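Local coordinates for iron binding protein FbpA (Mannheimia haemolytica, PDB 1Q35), which binds ferric iron and, as a periplasmic solute-binding protein, probably delivers it for uptake into the cell, at residues 58-63 with 93-98. Residues are numbered along the deposited sequence; the frame is centred on the assembly and turned at random.
Sequences VDISRV and DQWFGL
Val63 and Ile60, one turn apart on helix 60-68, both pack against the indole of Trp95. The tight part lies at the root of the indole. Val63 CG1 sits 3.3 Å from Trp95 CB and 3.4 Å from Trp95 CG. It meets the ring obliquely, and the two side chains cross at about a right angle. CG1 is anti to the backbone N of Val63, which carries this methyl to the Trp95 stem. The looser part is at the far end of the indole. There Ile60 CD1 lies over one face of the six-membered ring, 4.1 Å from its centroid and 13° off the ring normal. This is a CH-pi contact, displaced toward the rim, with Trp95 CH2 the nearest atom at 4.0 Å from Ile60 CD1. The CB of Ile60 does not point at the tryptophan. Its CG1 is anti to the backbone N (chi1 -176°) and the branch then turns (chi2 66°), which sets CD1 over the ring. Leu294 touches both Ile60 and Trp95, and so does Ile231 of strand 228-236. This is buried packing within the solute-binding protein fold, where an N-capped helix start, an indole and that strand meet.

The polar side of the segment is the helix start. Asp59 is the N-cap. Its OD1 accepts from Ser61 N at 3.2 Å, and its OD2 accepts from Arg62 N. Asn230 and Ser145 also bond to Asp59 OD1. Ile60 is about 9 Å, side chain to side chain, from Tyr142, which binds Fe(3+) in an iron-bound structure of this protein; no iron is bound to this chain here. The chemistry across the contact is wholly apolar, so the start of helix 60-68 is held to Trp95 by shape and dispersion, while the Asp59 cap satisfies the first turn of the helix.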
loop_
_atom_site.group_PDB
_atom_site.type_symbol
_atom_site.label_atom_id
_atom_site.label_comp_id
_atom_site.label_asym_id
_atom_site.label_seq_id
_atom_site.Cartn_x
_atom_site.Cartn_y
_atom_site.Cartn_z
ATOM N N VAL A 58 3.751 0.494 -4.737
ATOM C CA VAL A 58 2.969 0.106 -3.562
ATOM C C VAL A 58 1.983 1.188 -3.139
ATOM O O VAL A 58 1.401 1.105 -2.057
ATOM C CB VAL A 58 3.884 -0.237 -2.352
ATOM C CG1 VAL A 58 4.737 -1.450 -2.662
ATOM C CG2 VAL A 58 4.753 0.944 -1.958
ATOM N N ASP A 59 1.789 2.201 -3.978
ATOM C CA ASP A 59 0.993 3.362 -3.597
ATOM C C ASP A 59 0.463 4.060 -4.853
ATOM O O ASP A 59 1.222 4.314 -5.790
ATOM C CB ASP A 59 1.874 4.291 -2.753
ATOM C CG ASP A 59 1.273 5.658 -2.540
ATOM O OD1 ASP A 59 0.057 5.756 -2.233
ATOM O OD2 ASP A 59 1.969 6.691 -2.655
ATOM N N ILE A 60 -0.829 4.369 -4.870
ATOM C CA ILE A 60 -1.426 5.102 -5.986
ATOM C C ILE A 60 -0.777 6.466 -6.173
ATOM O O ILE A 60 -0.636 6.927 -7.304
ATOM C CB ILE A 60 -2.958 5.256 -5.808
ATOM C CG1 ILE A 60 -3.580 5.946 -7.030
ATOM C CG2 ILE A 60 -3.309 6.049 -4.542
ATOM C CD1 ILE A 60 -3.501 5.144 -8.308
ATOM N N SER A 61 -0.373 7.120 -5.090
ATOM C CA SER A 61 0.210 8.443 -5.235
ATOM C C SER A 61 1.551 8.397 -5.971
ATOM O O SER A 61 1.833 9.278 -6.779
ATOM C CB SER A 61 0.308 9.149 -3.892
ATOM O OG SER A 61 -0.990 9.325 -3.351
ATOM N N ARG A 62 2.360 7.366 -5.728
ATOM C CA ARG A 62 3.592 7.168 -6.495
ATOM C C ARG A 62 3.290 6.881 -7.963
ATOM O O ARG A 62 3.967 7.396 -8.859
ATOM C CB ARG A 62 4.428 6.025 -5.916
ATOM C CG ARG A 62 5.760 5.786 -6.633
ATOM C CD ARG A 62 6.804 6.865 -6.403
ATOM N NE ARG A 62 7.479 6.702 -5.122
ATOM C CZ ARG A 62 8.352 7.565 -4.611
ATOM N NH1 ARG A 62 8.905 7.313 -3.433
ATOM N NH2 ARG A 62 8.688 8.670 -5.266
ATOM N N VAL A 63 2.285 6.051 -8.213
ATOM C CA VAL A 63 1.854 5.760 -9.576
ATOM C C VAL A 63 1.530 7.046 -10.321
ATOM O O VAL A 63 1.990 7.248 -11.449
ATOM C CB VAL A 63 0.611 4.845 -9.592
ATOM C CG1 VAL A 63 -0.035 4.818 -10.965
ATOM C CG2 VAL A 63 0.981 3.436 -9.161
ATOM N N ASP A 93 -5.014 3.921 -19.648
ATOM C CA ASP A 93 -4.106 2.798 -19.939
ATOM C C ASP A 93 -2.623 2.982 -19.581
ATOM O O ASP A 93 -1.778 2.264 -20.106
ATOM C CB ASP A 93 -4.204 2.396 -21.421
ATOM C CG ASP A 93 -5.595 1.963 -21.826
ATOM O OD1 ASP A 93 -6.373 1.475 -20.978
ATOM O OD2 ASP A 93 -5.990 2.063 -23.008
ATOM N N GLN A 94 -2.301 3.887 -18.662
ATOM C CA GLN A 94 -0.899 4.113 -18.298
ATOM C C GLN A 94 -0.470 3.499 -16.959
ATOM O O GLN A 94 0.713 3.506 -16.643
ATOM C CB GLN A 94 -0.581 5.605 -18.294
ATOM C CG GLN A 94 -0.659 6.260 -19.662
ATOM C CD GLN A 94 0.069 7.579 -19.695
ATOM O OE1 GLN A 94 -0.471 8.597 -19.263
ATOM N NE2 GLN A 94 1.306 7.566 -20.175
ATOM N N TRP A 95 -1.419 2.990 -16.177
ATOM C CA TRP A 95 -1.091 2.299 -14.928
ATOM C C TRP A 95 -2.119 1.219 -14.634
ATOM O O TRP A 95 -3.271 1.302 -15.050
ATOM C CB TRP A 95 -0.953 3.277 -13.748
ATOM C CG TRP A 95 -2.207 4.025 -13.392
ATOM C CD1 TRP A 95 -2.536 5.294 -13.770
ATOM C CD2 TRP A 95 -3.291 3.562 -12.570
ATOM N NE1 TRP A 95 -3.762 5.640 -13.256
ATOM C CE2 TRP A 95 -4.249 4.597 -12.513
ATOM C CE3 TRP A 95 -3.560 2.369 -11.885
ATOM C CZ2 TRP A 95 -5.446 4.479 -11.802
ATOM C CZ3 TRP A 95 -4.751 2.256 -11.173
ATOM C CH2 TRP A 95 -5.677 3.305 -11.143
ATOM N N PHE A 96 -1.686 0.215 -13.875
ATOM C CA PHE A 96 -2.473 -0.984 -13.621
ATOM C C PHE A 96 -2.301 -1.449 -12.186
ATOM O O PHE A 96 -1.189 -1.671 -11.724
ATOM C CB PHE A 96 -2.062 -2.086 -14.592
ATOM C CG PHE A 96 -2.185 -1.662 -16.016
ATOM C CD1 PHE A 96 -1.117 -1.055 -16.663
ATOM C CD2 PHE A 96 -3.395 -1.770 -16.677
ATOM C CE1 PHE A 96 -1.245 -0.597 -17.966
ATOM C CE2 PHE A 96 -3.524 -1.324 -17.983
ATOM C CZ PHE A 96 -2.451 -0.734 -18.621
ATOM N N GLY A 97 -3.416 -1.571 -11.483
ATOM C CA GLY A 97 -3.431 -2.161 -10.156
ATOM C C GLY A 97 -3.316 -3.671 -10.239
ATOM O O GLY A 97 -3.895 -4.302 -11.123
ATOM N N LEU A 98 -2.560 -4.248 -9.307
ATOM C CA LEU A 98 -2.343 -5.690 -9.227
ATOM C C LEU A 98 -2.925 -6.308 -7.952
ATOM O O LEU A 98 -3.336 -7.465 -7.968
ATOM C CB LEU A 98 -0.848 -5.991 -9.310
ATOM C CG LEU A 98 -0.193 -5.657 -10.654
ATOM C CD1 LEU A 98 1.312 -5.816 -10.548
ATOM C CD2 LEU A 98 -0.752 -6.527 -11.779
#